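Local atomic coordinates of restriction endonuclease LpnPI (Legionella pneumophila subsp. pneumophila str. Philadelphia 1, PDB entry 4RZL), a protein that recognises modified cytosine in DNA through its SRA-type N-terminal domain and, as a modification-dependent restriction endonuclease, probably cuts the DNA with a separate nuclease domain. Residues A[21-26]-A[190-195]; A[99-104]-A[179-184]; A[132-137]-A[151-156]. All coordinates share one frame; numbering follows the deposited sequence.

Contact 3, in the curled main sheet, lies between the other two, its centre about 3 Å from that of the chain. Contact 1, whose centre is about 12 Å from that of contact 3, is a separate two-stranded sheet packed on it: Leu22 CD1 meets Phe133 CD2 at 3.7 Å and Val193 CG2 meets Val152 CG2 at 3.6 Å. Contact 2, centre about 18 Å from contact 3, reaches the same main sheet through strand 176-187, where Ile184 O and Gly156 N, 2.9 Å apart, probably share a hydrogen bond. Contacts 1 and 2 do not touch; their centres lie about 30 Å apart on opposite sides of the DNA-recognition domain's centre.

Contact 1 (A[21-26]-A[190-195]); sequences DLIIDA and IPMVSR
Leu22 O is approached twice from the opposite strand: Val193 N donates to it at 2.7 Å, and Met192 CA adds a CH···O contact at 3.2 Å. The return bond, Leu22 N to Val193 O at 2.8 Å, makes Leu22 and Val193 an antiparallel hydrogen-bonded pair; both of these NH groups lie in the plane of the carbonyl they meet. Ile23 and Met192 form the neighbouring non-hydrogen-bonded pair, their CG1 and CG carbons touching on the other face of this two-stranded sheet. Past it, Ile24 N bonds Pro191 O at 3.1 Å, almost straight (175°) but tilted from the carbonyl plane, just as a type II turn from Ile23 to Ala26 bends the chain off the pairing. There Ile24 CG1 lies 3.4 Å from Ile190 O.

At the other end, Asp21 OD1 takes the amide of Arg195 at 2.8 Å, on its anti side and 17° out of the carboxylate plane. Asp21 CG stands beside its backbone N (chi1 -54°), and from there OD1 reaches the Arg195 amide. The Asp21 and Met192 side chains pass at a slant, Asp21 CB 3.9 Å from Met192 SD. Arg195 opens helix 195-199, whose N-cap is Ser194; Ser194 OG bonds Trp197 N and also Asp208. The Arg195 guanidinium turns elsewhere, to the carbonyls of Ala20 and Ile44 and to Asn199.

Leu22 and Val193, CB to CB 4.0 Å, face the buried side and lie on Phe133. The contact thus joins apolar packing on one face to a carboxylate set at a helix start, whose N-terminus would probably favour the ionised form of Asp21, with the arginine charge at most a longer-range help.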
loop_
_atom_site.group_PDB
_atom_site.type_symbol
_atom_site.label_atom_id
_atom_site.label_comp_id
_atom_site.label_asym_id
_atom_site.label_seq_id
_atom_site.Cartn_x
_atom_site.Cartn_y
_atom_site.Cartn_z
ATOM N N ASP A 21 -5.613 4.597 -15.473
ATOM C CA ASP A 21 -5.651 5.354 -14.234
ATOM C C ASP A 21 -5.843 4.371 -13.076
ATOM O O ASP A 21 -6.393 3.280 -13.265
ATOM C CB ASP A 21 -6.796 6.373 -14.241
ATOM C CG ASP A 21 -6.764 7.292 -15.460
ATOM O OD1 ASP A 21 -5.836 8.116 -15.568
ATOM O OD2 ASP A 21 -7.685 7.196 -16.302
ATOM N N LEU A 22 -5.415 4.759 -11.880
ATOM C CA LEU A 22 -5.725 3.982 -10.677
ATOM C C LEU A 22 -7.006 4.506 -10.010
ATOM O O LEU A 22 -7.052 5.629 -9.503
ATOM C CB LEU A 22 -4.554 4.004 -9.684
ATOM C CG LEU A 22 -3.384 3.084 -10.072
ATOM C CD1 LEU A 22 -2.168 3.321 -9.162
ATOM C CD2 LEU A 22 -3.843 1.624 -10.018
ATOM N N ILE A 23 -8.038 3.673 -10.017
ATOM C CA ILE A 23 -9.372 4.047 -9.547
ATOM C C ILE A 23 -9.782 3.222 -8.326
ATOM O O ILE A 23 -9.620 2.005 -8.326
ATOM C CB ILE A 23 -10.413 3.855 -10.668
ATOM C CG1 ILE A 23 -10.145 4.864 -11.792
ATOM C CG2 ILE A 23 -11.849 4.024 -10.132
ATOM C CD1 ILE A 23 -11.023 4.678 -13.003
ATOM N N ILE A 24 -10.301 3.893 -7.299
ATOM C CA ILE A 24 -10.727 3.236 -6.064
ATOM C C ILE A 24 -11.588 2.009 -6.349
ATOM O O ILE A 24 -12.617 2.097 -7.026
ATOM C CB ILE A 24 -11.505 4.198 -5.143
ATOM C CG1 ILE A 24 -10.549 5.195 -4.483
ATOM C CG2 ILE A 24 -12.286 3.412 -4.080
ATOM C CD1 ILE A 24 -9.557 4.549 -3.521
ATOM N N ASP A 25 -11.096 0.867 -5.872
ATOM C CA ASP A 25 -11.746 -0.442 -5.947
ATOM C C ASP A 25 -11.952 -0.984 -7.361
ATOM O O ASP A 25 -12.673 -1.959 -7.552
ATOM C CB ASP A 25 -13.071 -0.415 -5.189
ATOM C CG ASP A 25 -12.866 -0.293 -3.685
ATOM O OD1 ASP A 25 -11.730 -0.562 -3.222
ATOM O OD2 ASP A 25 -13.828 0.054 -2.968
ATOM N N ALA A 26 -11.296 -0.380 -8.344
ATOM C CA ALA A 26 -11.277 -0.954 -9.683
ATOM C C ALA A 26 -10.376 -2.191 -9.664
ATOM O O ALA A 26 -9.469 -2.278 -8.841
ATOM C CB ALA A 26 -10.788 0.062 -10.706
ATOM N N ILE A 190 -8.995 10.230 -2.181
ATOM C CA ILE A 190 -8.510 10.380 -3.545
ATOM C C ILE A 190 -9.189 9.303 -4.365
ATOM O O ILE A 190 -8.837 8.128 -4.250
ATOM C CB ILE A 190 -6.989 10.212 -3.649
ATOM C CG1 ILE A 190 -6.266 11.308 -2.859
ATOM C CG2 ILE A 190 -6.558 10.165 -5.117
ATOM C CD1 ILE A 190 -4.754 11.172 -2.857
ATOM N N PRO A 191 -10.198 9.685 -5.162
ATOM C CA PRO A 191 -10.929 8.664 -5.933
ATOM C C PRO A 191 -10.122 8.093 -7.099
ATOM O O PRO A 191 -10.434 7.004 -7.564
ATOM C CB PRO A 191 -12.167 9.415 -6.443
ATOM C CG PRO A 191 -11.778 10.895 -6.397
ATOM C CD PRO A 191 -10.825 11.023 -5.236
ATOM N N MET A 192 -9.107 8.815 -7.559
ATOM C CA MET A 192 -8.361 8.411 -8.745
ATOM C C MET A 192 -6.945 8.962 -8.775
ATOM O O MET A 192 -6.711 10.148 -8.502
ATOM C CB MET A 192 -9.095 8.871 -10.021
ATOM C CG MET A 192 -8.361 8.510 -11.298
ATOM S SD MET A 192 -9.124 9.182 -12.782
ATOM C CE MET A 192 -8.381 10.806 -12.800
ATOM N N VAL A 193 -5.994 8.101 -9.118
ATOM C CA VAL A 193 -4.654 8.564 -9.441
ATOM C C VAL A 193 -4.488 8.501 -10.956
ATOM O O VAL A 193 -4.581 7.424 -11.546
ATOM C CB VAL A 193 -3.581 7.724 -8.763
ATOM C CG1 VAL A 193 -2.191 8.306 -9.069
ATOM C CG2 VAL A 193 -3.845 7.680 -7.254
ATOM N N SER A 194 -4.268 9.650 -11.589
ATOM C CA SER A 194 -4.272 9.706 -13.058
ATOM C C SER A 194 -3.033 9.062 -13.690
ATOM O O SER A 194 -1.960 9.037 -13.083
ATOM C CB SER A 194 -4.373 11.155 -13.523
ATOM O OG SER A 194 -3.120 11.777 -13.356
ATOM N N ARG A 195 -3.180 8.554 -14.916
ATOM C CA ARG A 195 -2.035 8.060 -15.671
ATOM C C ARG A 195 -0.936 9.117 -15.811
ATOM O O ARG A 195 0.254 8.790 -15.742
ATOM C CB ARG A 195 -2.483 7.552 -17.047
ATOM C CG ARG A 195 -1.329 7.217 -18.005
ATOM C CD ARG A 195 -0.307 6.235 -17.440
ATOM N NE ARG A 195 -0.892 5.116 -16.720
ATOM C CZ ARG A 195 -0.179 4.198 -16.073
ATOM N NH1 ARG A 195 1.144 4.285 -16.041
ATOM N NH2 ARG A 195 -0.784 3.193 -15.456
#

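Contact 2 (A[99-104]-A[179-184]); sequences HDIHDT and QNYRAI
Ile101 turns CG1 away from its own backbone N (chi1 176°) and keeps the rest of the chain extended, a shape that delivers CD1 to the middle of the Tyr181 ring. Tyr181 CG and His102 CG each stand beside their own backbone N, and from there the two rings converge at their polar edges.

The methyl carbon Ile101 CD1 sits 3.7 Å from the centroid of the Tyr181 ring and only 5° off its normal, a textbook CH-pi contact with the side chains crossing at about a right angle. Ile101 CD1 also lies 4.1 Å from Gln179 CB, and Ile101 CB rests 3.7 Å from Gln179 O. The other branch of this isoleucine is used as well: Ile101 CG2 lies over one face of the His102 ring, near its rim. One residue therefore packs against both aromatics.

His102 NE2 and Tyr181 OH are 2.6 Å apart and hydrogen-bonded, each atom near the plane of the other's ring; either may be the donor. The ring planes are inclined at 51°, with centroids 5.4 Å apart, so the pair meets obliquely and the polar atoms lead. Two turns within the loop fix its shape beside the ring. Asp100 OD2 accepts from His102 N at 2.9 Å, an Asx turn whose donor lies above the carboxylate plane, while Asp103 N bonds Asp100 O at 2.8 Å to close a type I turn.

The contact pins the loop between strand 87-91 and helix 108-119 against strand 176-187 of the main sheet. That strand runs antiparallel to both 87-91 and 166-173. Helix 108-119 brings Lys113 against both His102 and Tyr181, and strand 166-173 sets Ala168 against Ile101 and Leu166 against Tyr181.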
loop_
_atom_site.group_PDB
_atom_site.type_symbol
_atom_site.label_atom_id
_atom_site.label_comp_id
_atom_site.label_asym_id
_atom_site.label_seq_id
_atom_site.Cartn_x
_atom_site.Cartn_y
_atom_site.Cartn_z
ATOM N N HIS A 99 15.008 -14.208 11.428
ATOM C CA HIS A 99 15.789 -13.042 11.642
ATOM C C HIS A 99 15.016 -12.117 12.547
ATOM O O HIS A 99 13.899 -12.382 12.815
ATOM C CB HIS A 99 16.208 -12.488 10.294
ATOM C CG HIS A 99 17.355 -13.215 9.598
ATOM N ND1 HIS A 99 17.435 -13.313 8.284
ATOM C CD2 HIS A 99 18.499 -13.796 10.074
ATOM C CE1 HIS A 99 18.565 -13.938 7.944
ATOM N NE2 HIS A 99 19.197 -14.235 9.033
ATOM N N ASP A 100 15.638 -11.126 13.154
ATOM C CA ASP A 100 15.027 -10.014 13.871
ATOM C C ASP A 100 13.968 -9.312 13.005
ATOM O O ASP A 100 14.004 -9.372 11.769
ATOM C CB ASP A 100 16.124 -9.033 14.312
ATOM C CG ASP A 100 15.570 -7.758 14.924
ATOM O OD1 ASP A 100 15.274 -7.763 16.140
ATOM O OD2 ASP A 100 15.449 -6.745 14.183
ATOM N N ILE A 101 13.022 -8.658 13.672
ATOM C CA ILE A 101 11.887 -7.997 13.030
ATOM C C ILE A 101 12.316 -7.062 11.889
ATOM O O ILE A 101 11.629 -6.973 10.872
ATOM C CB ILE A 101 11.054 -7.225 14.098
ATOM C CG1 ILE A 101 9.894 -6.437 13.467
ATOM C CG2 ILE A 101 11.941 -6.282 14.910
ATOM C CD1 ILE A 101 8.881 -5.930 14.515
ATOM N N HIS A 102 13.474 -6.423 12.027
ATOM C CA HIS A 102 13.948 -5.473 11.018
ATOM C C HIS A 102 14.870 -6.082 9.973
ATOM O O HIS A 102 15.274 -5.408 9.017
ATOM C CB HIS A 102 14.652 -4.310 11.706
ATOM C CG HIS A 102 13.739 -3.476 12.547
ATOM N ND1 HIS A 102 13.983 -3.207 13.875
ATOM C CD2 HIS A 102 12.572 -2.855 12.243
ATOM C CE1 HIS A 102 13.012 -2.448 14.353
ATOM N NE2 HIS A 102 12.143 -2.216 13.385
ATOM N N ASP A 103 15.191 -7.357 10.153
ATOM C CA ASP A 103 16.130 -8.052 9.270
ATOM C C ASP A 103 15.367 -8.870 8.221
ATOM O O ASP A 103 15.276 -10.086 8.305
ATOM C CB ASP A 103 17.066 -8.919 10.125
ATOM C CG ASP A 103 18.181 -9.586 9.320
ATOM O OD1 ASP A 103 18.393 -9.241 8.139
ATOM O OD2 ASP A 103 18.876 -10.449 9.900
ATOM N N THR A 104 14.815 -8.187 7.224
ATOM C CA THR A 104 14.009 -8.843 6.209
ATOM C C THR A 104 14.570 -8.481 4.841
ATOM O O THR A 104 15.162 -7.411 4.676
ATOM C CB THR A 104 12.510 -8.444 6.307
ATOM O OG1 THR A 104 12.327 -7.090 5.862
ATOM C CG2 THR A 104 12.003 -8.605 7.749
ATOM N N GLN A 179 8.873 -11.572 16.162
ATOM C CA GLN A 179 8.053 -10.359 16.096
ATOM C C GLN A 179 7.841 -9.860 14.670
ATOM O O GLN A 179 8.681 -10.060 13.788
ATOM C CB GLN A 179 8.688 -9.246 16.932
ATOM C CG GLN A 179 8.672 -9.476 18.439
ATOM C CD GLN A 179 9.244 -8.287 19.187
ATOM O OE1 GLN A 179 10.411 -7.929 19.003
ATOM N NE2 GLN A 179 8.412 -7.652 20.016
ATOM N N ASN A 180 6.710 -9.197 14.464
ATOM C CA ASN A 180 6.378 -8.618 13.177
ATOM C C ASN A 180 5.569 -7.347 13.426
ATOM O O ASN A 180 4.939 -7.203 14.477
ATOM C CB ASN A 180 5.583 -9.623 12.314
ATOM C CG ASN A 180 5.527 -9.224 10.822
ATOM O OD1 ASN A 180 6.373 -8.458 10.320
ATOM N ND2 ASN A 180 4.506 -9.727 10.121
ATOM N N TYR A 181 5.566 -6.426 12.470
ATOM C CA TYR A 181 4.805 -5.198 12.662
ATOM C C TYR A 181 3.341 -5.358 12.279
ATOM O O TYR A 181 2.994 -6.012 11.287
ATOM C CB TYR A 181 5.413 -4.055 11.850
ATOM C CG TYR A 181 6.576 -3.363 12.524
ATOM C CD1 TYR A 181 6.508 -2.966 13.864
ATOM C CD2 TYR A 181 7.755 -3.137 11.833
ATOM C CE1 TYR A 181 7.582 -2.344 14.474
ATOM C CE2 TYR A 181 8.834 -2.514 12.437
ATOM C CZ TYR A 181 8.739 -2.122 13.753
ATOM O OH TYR A 181 9.811 -1.499 14.334
ATOM N N ARG A 182 2.487 -4.756 13.090
ATOM C CA ARG A 182 1.113 -4.484 12.709
ATOM C C ARG A 182 1.023 -2.975 12.515
ATOM O O ARG A 182 1.214 -2.205 13.465
ATOM C CB ARG A 182 0.141 -4.979 13.779
ATOM C CG ARG A 182 -1.317 -4.637 13.546
ATOM C CD ARG A 182 -2.089 -5.104 14.759
ATOM N NE ARG A 182 -3.529 -4.972 14.638
ATOM C CZ ARG A 182 -4.224 -3.952 15.130
ATOM N NH1 ARG A 182 -3.596 -2.961 15.752
ATOM N NH2 ARG A 182 -5.544 -3.919 14.992
ATOM N N ALA A 183 0.775 -2.553 11.281
ATOM C CA ALA A 183 0.821 -1.132 10.934
ATOM C C ALA A 183 -0.550 -0.634 10.513
ATOM O O ALA A 183 -1.230 -1.296 9.740
ATOM C CB ALA A 183 1.841 -0.887 9.802
ATOM N N ILE A 184 -0.934 0.550 10.985
ATOM C CA ILE A 184 -2.255 1.099 10.685
ATOM C C ILE A 184 -2.127 2.365 9.815
ATOM O O ILE A 184 -1.372 3.280 10.137
ATOM C CB ILE A 184 -3.034 1.408 11.984
ATOM C CG1 ILE A 184 -3.130 0.143 12.848
ATOM C CG2 ILE A 184 -4.430 2.008 11.677
ATOM C CD1 ILE A 184 -4.098 0.242 14.022
#

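Contact 3 (A[132-137]-A[151-156]); sequences IFIFVK and GVAVPG
Ile134 CD1 is pressed to 3.5 Å from Ala153 CB. The small alanine forms a shallow dip, flanked by Gly151, which has no side chain to raise on that face. Ile134 CG1 stands beside its backbone N (chi1 -56°) and leads the methyl over this low ground. Ile132 follows on the same face, its CB 3.4 Å from Ala153 O, and Ile132 CD1 comes within 4.2 Å of Pro155 CD.

The two segments belong to the beta hairpin of strands 132-137 and 147-155, at the heart of the curled sheet of this SRA-type, PUA-clan domain. Their directions differ by 123°, far from a flat antiparallel pair. The backbones are joined by Ala153 N to Ile132 O at 2.7 Å and Ile134 N to Gly151 O at 3.0 Å.

On the other face, Phe133 and Val152 lie side by side and point the same way, with Phe133 CE1 3.8 Å from Val152 CG2. The methyl meets the ring obliquely. Ile45 packs on Phe133 from a neighbouring loop, while Ile190 packs on Val152.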
loop_
_atom_site.group_PDB
_atom_site.type_symbol
_atom_site.label_atom_id
_atom_site.label_comp_id
_atom_site.label_asym_id
_atom_site.label_seq_id
_atom_site.Cartn_x
_atom_site.Cartn_y
_atom_site.Cartn_z
ATOM N N ILE A 132 1.751 6.147 -0.625
ATOM C CA ILE A 132 1.633 4.702 -0.500
ATOM C C ILE A 132 0.388 4.263 -1.258
ATOM O O ILE A 132 -0.691 4.846 -1.075
ATOM C CB ILE A 132 1.551 4.260 0.973
ATOM C CG1 ILE A 132 2.876 4.548 1.684
ATOM C CG2 ILE A 132 1.213 2.788 1.073
ATOM C CD1 ILE A 132 2.798 4.434 3.195
ATOM N N PHE A 133 0.554 3.285 -2.146
ATOM C CA PHE A 133 -0.578 2.684 -2.855
ATOM C C PHE A 133 -0.873 1.290 -2.299
ATOM O O PHE A 133 0.039 0.459 -2.156
ATOM C CB PHE A 133 -0.309 2.566 -4.358
ATOM C CG PHE A 133 -0.213 3.889 -5.092
ATOM C CD1 PHE A 133 -0.488 5.092 -4.462
ATOM C CD2 PHE A 133 0.181 3.912 -6.417
ATOM C CE1 PHE A 133 -0.388 6.288 -5.142
ATOM C CE2 PHE A 133 0.290 5.119 -7.107
ATOM C CZ PHE A 133 0.009 6.302 -6.467
ATOM N N ILE A 134 -2.141 1.023 -2.003
ATOM C CA ILE A 134 -2.560 -0.296 -1.513
ATOM C C ILE A 134 -3.277 -1.107 -2.578
ATOM O O ILE A 134 -4.190 -0.600 -3.239
ATOM C CB ILE A 134 -3.501 -0.181 -0.297
ATOM C CG1 ILE A 134 -2.846 0.630 0.819
ATOM C CG2 ILE A 134 -3.934 -1.578 0.205
ATOM C CD1 ILE A 134 -3.855 1.103 1.867
ATOM N N PHE A 135 -2.843 -2.351 -2.772
ATOM C CA PHE A 135 -3.531 -3.310 -3.661
ATOM C C PHE A 135 -3.849 -4.572 -2.879
ATOM O O PHE A 135 -3.058 -4.995 -2.017
ATOM C CB PHE A 135 -2.673 -3.690 -4.884
ATOM C CG PHE A 135 -2.418 -2.559 -5.852
ATOM C CD1 PHE A 135 -1.350 -1.695 -5.666
ATOM C CD2 PHE A 135 -3.220 -2.395 -6.975
ATOM C CE1 PHE A 135 -1.096 -0.659 -6.575
ATOM C CE2 PHE A 135 -2.983 -1.373 -7.884
ATOM C CZ PHE A 135 -1.921 -0.495 -7.684
ATOM N N VAL A 136 -4.988 -5.194 -3.167
ATOM C CA VAL A 136 -5.249 -6.516 -2.615
ATOM C C VAL A 136 -5.472 -7.490 -3.765
ATOM O O VAL A 136 -5.917 -7.100 -4.849
ATOM C CB VAL A 136 -6.479 -6.550 -1.653
ATOM C CG1 VAL A 136 -6.294 -5.569 -0.491
ATOM C CG2 VAL A 136 -7.794 -6.288 -2.399
ATOM N N LYS A 137 -5.152 -8.756 -3.527
ATOM C CA LYS A 137 -5.360 -9.803 -4.520
ATOM C C LYS A 137 -6.849 -9.939 -4.763
ATOM O O LYS A 137 -7.631 -10.009 -3.824
ATOM C CB LYS A 137 -4.765 -11.138 -4.044
ATOM C CG LYS A 137 -4.914 -12.290 -5.035
ATOM C CD LYS A 137 -4.568 -13.634 -4.372
ATOM C CE LYS A 137 -4.378 -14.743 -5.394
ATOM N N GLY A 151 -6.602 2.257 -2.641
ATOM C CA GLY A 151 -6.410 3.683 -2.404
ATOM C C GLY A 151 -4.990 4.160 -2.138
ATOM O O GLY A 151 -4.055 3.357 -2.027
ATOM N N VAL A 152 -4.847 5.480 -2.041
ATOM C CA VAL A 152 -3.612 6.139 -1.620
ATOM C C VAL A 152 -3.653 6.234 -0.099
ATOM O O VAL A 152 -4.664 6.674 0.458
ATOM C CB VAL A 152 -3.471 7.571 -2.194
ATOM C CG1 VAL A 152 -2.109 8.182 -1.809
ATOM C CG2 VAL A 152 -3.694 7.592 -3.697
ATOM N N ALA A 153 -2.574 5.848 0.571
ATOM C CA ALA A 153 -2.598 5.771 2.025
ATOM C C ALA A 153 -1.452 6.537 2.669
ATOM O O ALA A 153 -0.431 6.813 2.026
ATOM C CB ALA A 153 -2.550 4.309 2.479
ATOM N N VAL A 154 -1.637 6.891 3.942
ATOM C CA VAL A 154 -0.585 7.517 4.723
ATOM C C VAL A 154 -0.518 6.842 6.081
ATOM O O VAL A 154 -1.538 6.349 6.576
ATOM C CB VAL A 154 -0.802 9.043 4.900
ATOM C CG1 VAL A 154 -0.817 9.726 3.519
ATOM C CG2 VAL A 154 -2.081 9.343 5.690
ATOM N N PRO A 155 0.682 6.827 6.690
ATOM C CA PRO A 155 0.882 6.183 7.996
ATOM C C PRO A 155 0.083 6.844 9.104
ATOM O O PRO A 155 0.014 8.071 9.151
ATOM C CB PRO A 155 2.396 6.338 8.251
ATOM C CG PRO A 155 3.001 6.567 6.855
ATOM C CD PRO A 155 1.943 7.350 6.123
ATOM N N GLY A 156 -0.489 6.036 9.989
ATOM C CA GLY A 156 -1.194 6.547 11.146
ATOM C C GLY A 156 -2.675 6.699 10.876
ATOM O O GLY A 156 -3.157 6.434 9.765
#